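Local coordinates for protein leucyl-trna synthetase (PDB 5FOC) that forms the editing domain of the cytosolic leucyl-tRNA synthetase of Plasmodium falciparum, which probably deacylates wrongly charged tRNA, at residues Gly135-Phe140 with Val255-Ser260; Tyr266-Asp271 with Ser318-Val323. The protein carries 2 engineered substitutions. One frame throughout, in Å; residues are numbered along the deposited sequence.

In the fold
From the N terminus, the chain enters contact 1 at strand 138-141, which lies in the mixed sheet of the editing domain between strands 238-242 and 254-257, parallel to the first and antiparallel to the second. Contact 1 is the second of these pairings and closes a loop of 114 residues. The chain then passes almost directly from strand 254-257 into helix 263-274, where contact 2 opens; it closes 46 residues later, on the loop between helices 307-314 and 325-339. The two loops follow one another without crossing. The contact centres lie about 14 Å apart, and they touch through Cys268 and Leu269, whose side chains meet Phe140 and Asn137, tying the sheet to the helical region.

Contact 1: Gly135-Phe140 with Val255-Ser260; sequences GQNYTF and VPCVSS
Cys257 faces Tyr138 and reaches over Phe140 in an antiparallel pairing of strands 138-141 and 254-257, part of the mixed sheet of the editing (CP1) domain of this class I synthetase. Tyr138 with Cys257 and Phe140 with Val255 are hydrogen-bonded pairs, flanking the non-hydrogen-bonded pair of Thr139 with Pro256.

The CB of Cys257 lies over one face of the Phe140 ring, 3.3 Å from CE2. With SG anti to the backbone N of Cys257 (chi1 175°), the sulfur leans out obliquely beyond the ring, 4.1 Å from the Phe140 centroid and 47° off the normal, and also comes to the edge of the Tyr138 ring. On the same face of the sheet, Val255 brings its CG2 alongside Phe140 CB, near the plane of the ring, so the ring, the cysteine and the valine pack together. The hydroxyl of Tyr138 bonds to Gln289 O and Asn292 N.

Past the regular pairing, Asn137 and Ser259 continue the link. Asn137 N donates to Cys257 O, and ND2 donates to Ser259 OG, which lies 2.9 Å away and somewhat out of the Asn137 amide plane, while OD1 takes a weak bond from Ser259 N. Val258 N is held by Asp265, from the start of helix 263-274. The pairing thus joins two regions that, as in related synthetases, probably border the editing pocket.

On the face of the sheet that carries Thr139 and Pro256, the extended Gln136 side chain lays its amide against the proline, CD 3.4 Å from Pro256 CB. Its NE2 donates to Tyr138 O at 2.8 Å from one face of the carbonyl plane; Cys257 N reaches the same oxygen from the opposite face at 3.0 Å.

Contact 2: Tyr266-Asp271 with Ser318-Val323; sequences YACLED and SSYKDV
The ring of Tyr320 is sandwiched between a thiol and an aliphatic chain: Cys268 SG sits over the centre of one face, 4.0 Å from the centroid and only 6° off the ring normal, and CG of the adjoining Lys321 covers the opposite face. This sulfur-aromatic contact joins helix 263-274 to an irregular loop. CG of Tyr320 lies between its backbone N and carbonyl carbon (chi1 83°), which stands the ring beside the helix, with CB pressed on Cys268 CA at 3.4 Å. Ala267 CB fills in next to it, against CA and CB of Tyr320.

One turn on, Asp271 is the polar partner. Its OD2 accepts from Tyr320 N at 2.9 Å, on the syn side but well out of the carboxylate plane, and comes close to the ring edge at CD1; carboxylate and ring planes stand 56° apart. The other oxygen, OD1, is bridged to Ser318 O by a water that donates to both, at 2.6 Å to the carboxylate. Both oxygens of this buried acid accept hydrogen bonds, which would favour the carboxylate form.

Ser319 to Asp322 make a type I beta turn, Ser319 OG accepts from Lys321 N in an ST turn, and Asp322 OD2 takes Ser318 N through its anti lone pair and also pairs with Lys324, at the entrance to helix 325-339.

Tyr320 OH bonds to Thr244 OG1, just past strand 238-242. Cys268 also meets Phe140 of strand 138-141, while Tyr312 of helix 307-314 meets Ala267, so helix 263-274 is packed between the sheet, helix 307-314 and the loop leading to helix 325-339.

Contact 1: Gly135-Phe140 with Val255-Ser260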
loop_
_atom_site.group_PDB
_atom_site.type_symbol
_atom_site.label_atom_id
_atom_site.label_comp_id
_atom_site.label_asym_id
_atom_site.label_seq_id
_atom_site.Cartn_x
_atom_site.Cartn_y
_atom_site.Cartn_z
ATOM N N GLY A 135 10.481 6.588 -6.768
ATOM C CA GLY A 135 11.345 6.560 -5.592
ATOM C C GLY A 135 10.921 5.672 -4.448
ATOM O O GLY A 135 11.512 5.748 -3.395
ATOM N N GLN A 136 9.845 4.904 -4.605
ATOM C CA GLN A 136 9.313 4.112 -3.517
ATOM C C GLN A 136 10.375 3.086 -3.052
ATOM O O GLN A 136 10.875 2.363 -3.913
ATOM C CB GLN A 136 8.045 3.373 -3.925
ATOM C CG GLN A 136 7.369 2.712 -2.756
ATOM C CD GLN A 136 6.106 1.971 -3.074
ATOM O OE1 GLN A 136 5.574 2.084 -4.172
ATOM N NE2 GLN A 136 5.658 1.123 -2.145
ATOM N N ASN A 137 10.682 3.103 -1.780
ATOM C CA ASN A 137 11.673 2.113 -1.205
ATOM C C ASN A 137 11.092 1.097 -0.255
ATOM O O ASN A 137 11.698 0.030 0.001
ATOM C CB ASN A 137 12.930 2.822 -0.683
ATOM C CG ASN A 137 12.683 3.880 0.360
ATOM O OD1 ASN A 137 11.580 4.500 0.385
ATOM N ND2 ASN A 137 13.682 4.188 1.165
ATOM N N TYR A 138 9.905 1.345 0.296
ATOM C CA TYR A 138 9.201 0.477 1.183
ATOM C C TYR A 138 7.697 0.648 0.982
ATOM O O TYR A 138 7.281 1.500 0.154
ATOM C CB TYR A 138 9.564 0.718 2.662
ATOM C CG TYR A 138 10.991 0.400 2.932
ATOM C CD1 TYR A 138 11.331 -0.910 3.167
ATOM C CD2 TYR A 138 11.988 1.349 2.883
ATOM C CE1 TYR A 138 12.652 -1.246 3.391
ATOM C CE2 TYR A 138 13.320 1.032 3.140
ATOM C CZ TYR A 138 13.642 -0.311 3.350
ATOM O OH TYR A 138 15.009 -0.631 3.548
ATOM N N THR A 139 6.945 -0.206 1.638
ATOM C CA THR A 139 5.489 -0.099 1.701
ATOM C C THR A 139 5.109 -0.049 3.166
ATOM O O THR A 139 5.479 -0.874 3.955
ATOM C CB THR A 139 4.842 -1.327 0.998
ATOM O OG1 THR A 139 5.168 -1.300 -0.391
ATOM C CG2 THR A 139 3.336 -1.371 1.244
ATOM N N PHE A 140 4.344 0.962 3.570
ATOM C CA PHE A 140 3.934 1.066 4.947
ATOM C C PHE A 140 2.497 0.589 5.190
ATOM O O PHE A 140 1.598 0.785 4.331
ATOM C CB PHE A 140 3.967 2.506 5.469
ATOM C CG PHE A 140 5.313 3.133 5.605
ATOM C CD1 PHE A 140 6.303 2.583 6.437
ATOM C CD2 PHE A 140 5.564 4.376 5.008
ATOM C CE1 PHE A 140 7.526 3.263 6.618
ATOM C CE2 PHE A 140 6.752 5.036 5.189
ATOM C CZ PHE A 140 7.756 4.464 5.979
ATOM N N VAL A 255 0.346 2.814 2.484
ATOM C CA VAL A 255 0.989 3.867 1.771
ATOM C C VAL A 255 2.395 3.529 1.261
ATOM O O VAL A 255 3.156 2.891 1.965
ATOM C CB VAL A 255 1.021 5.152 2.593
ATOM C CG1 VAL A 255 -0.410 5.614 2.914
ATOM C CG2 VAL A 255 1.785 4.998 3.852
ATOM N N PRO A 256 2.713 4.007 0.074
ATOM C CA PRO A 256 4.089 3.902 -0.427
ATOM C C PRO A 256 5.006 4.717 0.429
ATOM O O PRO A 256 4.652 5.844 0.836
ATOM C CB PRO A 256 4.020 4.434 -1.860
ATOM C CG PRO A 256 2.606 4.871 -2.082
ATOM C CD PRO A 256 1.800 4.655 -0.884
ATOM N N CYS A 257 6.181 4.187 0.779
ATOM C CA CYS A 257 7.214 4.899 1.461
ATOM C C CYS A 257 8.097 5.489 0.366
ATOM O O CYS A 257 8.663 4.732 -0.451
ATOM C CB CYS A 257 8.054 3.955 2.348
ATOM S SG CYS A 257 9.448 4.784 3.102
ATOM N N VAL A 258 8.187 6.822 0.290
ATOM C CA VAL A 258 9.168 7.497 -0.536
ATOM C C VAL A 258 9.982 8.390 0.351
ATOM O O VAL A 258 9.706 9.591 0.460
ATOM C CB VAL A 258 8.576 8.315 -1.708
ATOM C CG1 VAL A 258 9.674 8.835 -2.649
ATOM C CG2 VAL A 258 7.600 7.485 -2.477
ATOM N N SER A 259 11.019 7.850 0.977
ATOM C CA SER A 259 11.709 8.549 2.048
ATOM C C SER A 259 12.503 9.773 1.606
ATOM O O SER A 259 12.733 10.689 2.408
ATOM C CB SER A 259 12.546 7.619 2.904
ATOM O OG SER A 259 13.493 6.970 2.073
ATOM N N SER A 260 12.845 9.839 0.330
ATOM C CA SER A 260 13.529 11.001 -0.214
ATOM C C SER A 260 12.646 12.225 -0.264
ATOM O O SER A 260 13.159 13.293 -0.088
ATOM C CB SER A 260 14.041 10.731 -1.635
ATOM O OG SER A 260 13.034 10.229 -2.472
#

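Contact 2: Tyr266-Asp271 with Ser318-Val323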
loop_
_atom_site.group_PDB
_atom_site.type_symbol
_atom_site.label_atom_id
_atom_site.label_comp_id
_atom_site.label_asym_id
_atom_site.label_seq_id
_atom_site.Cartn_x
_atom_site.Cartn_y
_atom_site.Cartn_z
ATOM N N TYR A 266 10.355 9.702 5.575
ATOM C CA TYR A 266 11.726 9.803 6.060
ATOM C C TYR A 266 11.811 9.548 7.561
ATOM O O TYR A 266 12.684 8.793 8.058
ATOM C CB TYR A 266 12.325 11.175 5.743
ATOM C CG TYR A 266 13.776 11.225 6.086
ATOM C CD1 TYR A 266 14.717 10.800 5.160
ATOM C CD2 TYR A 266 14.220 11.604 7.347
ATOM C CE1 TYR A 266 16.085 10.766 5.488
ATOM C CE2 TYR A 266 15.579 11.570 7.683
ATOM C CZ TYR A 266 16.511 11.156 6.743
ATOM O OH TYR A 266 17.855 11.119 7.042
ATOM N N ALA A 267 10.932 10.236 8.305
ATOM C CA ALA A 267 10.904 10.147 9.758
ATOM C C ALA A 267 10.699 8.723 10.247
ATOM O O ALA A 267 11.375 8.277 11.181
ATOM C CB ALA A 267 9.805 11.030 10.322
ATOM N N CYS A 268 9.769 8.028 9.623
ATOM C CA CYS A 268 9.384 6.684 10.054
ATOM C C CYS A 268 10.536 5.690 9.760
ATOM O O CYS A 268 10.907 4.860 10.620
ATOM C CB CYS A 268 8.109 6.243 9.369
ATOM S SG CYS A 268 7.532 4.618 9.824
ATOM N N LEU A 269 11.074 5.805 8.554
ATOM C CA LEU A 269 12.207 4.963 8.174
ATOM C C LEU A 269 13.408 5.220 9.096
ATOM O O LEU A 269 14.053 4.255 9.559
ATOM C CB LEU A 269 12.536 5.132 6.682
ATOM C CG LEU A 269 13.724 4.293 6.155
ATOM C CD1 LEU A 269 13.565 2.786 6.444
ATOM C CD2 LEU A 269 13.906 4.586 4.659
ATOM N N GLU A 270 13.692 6.474 9.406
ATOM C CA GLU A 270 14.754 6.844 10.335
ATOM C C GLU A 270 14.544 6.267 11.747
ATOM O O GLU A 270 15.490 5.816 12.350
ATOM C CB GLU A 270 14.931 8.367 10.355
ATOM C CG GLU A 270 15.945 8.917 11.345
ATOM C CD GLU A 270 17.403 8.725 10.964
ATOM O OE1 GLU A 270 17.716 8.060 9.948
ATOM O OE2 GLU A 270 18.255 9.256 11.718
ATOM N N ASP A 271 13.301 6.254 12.256
ATOM C CA ASP A 271 13.001 5.680 13.581
ATOM C C ASP A 271 13.220 4.172 13.554
ATOM O O ASP A 271 13.781 3.585 14.483
ATOM C CB ASP A 271 11.559 6.002 14.023
ATOM C CG ASP A 271 11.420 7.377 14.645
ATOM O OD1 ASP A 271 12.401 8.064 14.925
ATOM O OD2 ASP A 271 10.269 7.832 14.801
ATOM N N SER A 318 11.256 15.152 15.699
ATOM C CA SER A 318 11.816 14.286 16.738
ATOM C C SER A 318 11.573 12.810 16.537
ATOM O O SER A 318 12.344 12.015 17.044
ATOM C CB SER A 318 11.312 14.724 18.106
ATOM O OG SER A 318 11.788 16.035 18.320
ATOM N N SER A 319 10.508 12.470 15.813
ATOM C CA SER A 319 10.083 11.114 15.553
ATOM C C SER A 319 8.961 11.160 14.504
ATOM O O SER A 319 8.442 12.249 14.156
ATOM C CB SER A 319 9.545 10.433 16.809
ATOM O OG SER A 319 8.231 10.943 17.100
ATOM N N TYR A 320 8.553 9.982 14.025
ATOM C CA TYR A 320 7.490 9.919 13.022
ATOM C C TYR A 320 6.133 10.165 13.657
ATOM O O TYR A 320 5.154 10.295 12.949
ATOM C CB TYR A 320 7.525 8.634 12.184
ATOM C CG TYR A 320 6.866 7.402 12.767
ATOM C CD1 TYR A 320 7.587 6.460 13.525
ATOM C CD2 TYR A 320 5.557 7.093 12.444
ATOM C CE1 TYR A 320 6.964 5.330 14.034
ATOM C CE2 TYR A 320 4.931 5.982 12.932
ATOM C CZ TYR A 320 5.645 5.074 13.713
ATOM O OH TYR A 320 4.978 3.960 14.182
ATOM N N LYS A 321 6.092 10.192 14.983
ATOM C CA LYS A 321 4.880 10.539 15.730
ATOM C C LYS A 321 4.884 11.951 16.314
ATOM O O LYS A 321 3.958 12.313 17.058
ATOM C CB LYS A 321 4.689 9.510 16.848
ATOM C CG LYS A 321 4.462 8.097 16.313
ATOM C CD LYS A 321 4.720 7.011 17.350
ATOM C CE LYS A 321 6.204 6.765 17.503
ATOM N NZ LYS A 321 6.435 5.642 18.439
ATOM N N ASP A 322 5.854 12.771 15.928
ATOM C CA ASP A 322 5.903 14.210 16.281
ATOM C C ASP A 322 4.606 14.908 15.831
ATOM O O ASP A 322 4.211 14.814 14.674
ATOM C CB ASP A 322 7.141 14.824 15.605
ATOM C CG ASP A 322 7.536 16.179 16.158
ATOM O OD1 ASP A 322 6.634 17.031 16.387
ATOM O OD2 ASP A 322 8.761 16.416 16.338
ATOM N N VAL A 323 3.948 15.621 16.752
ATOM C CA VAL A 323 2.711 16.356 16.435
ATOM C C VAL A 323 2.867 17.411 15.350
ATOM O O VAL A 323 1.872 17.803 14.718
ATOM C CB VAL A 323 2.096 17.034 17.691
ATOM C CG1 VAL A 323 1.698 15.997 18.719
ATOM C CG2 VAL A 323 2.997 18.133 18.268
HETATM O O HOH W 1 12.790 9.381 17.076
#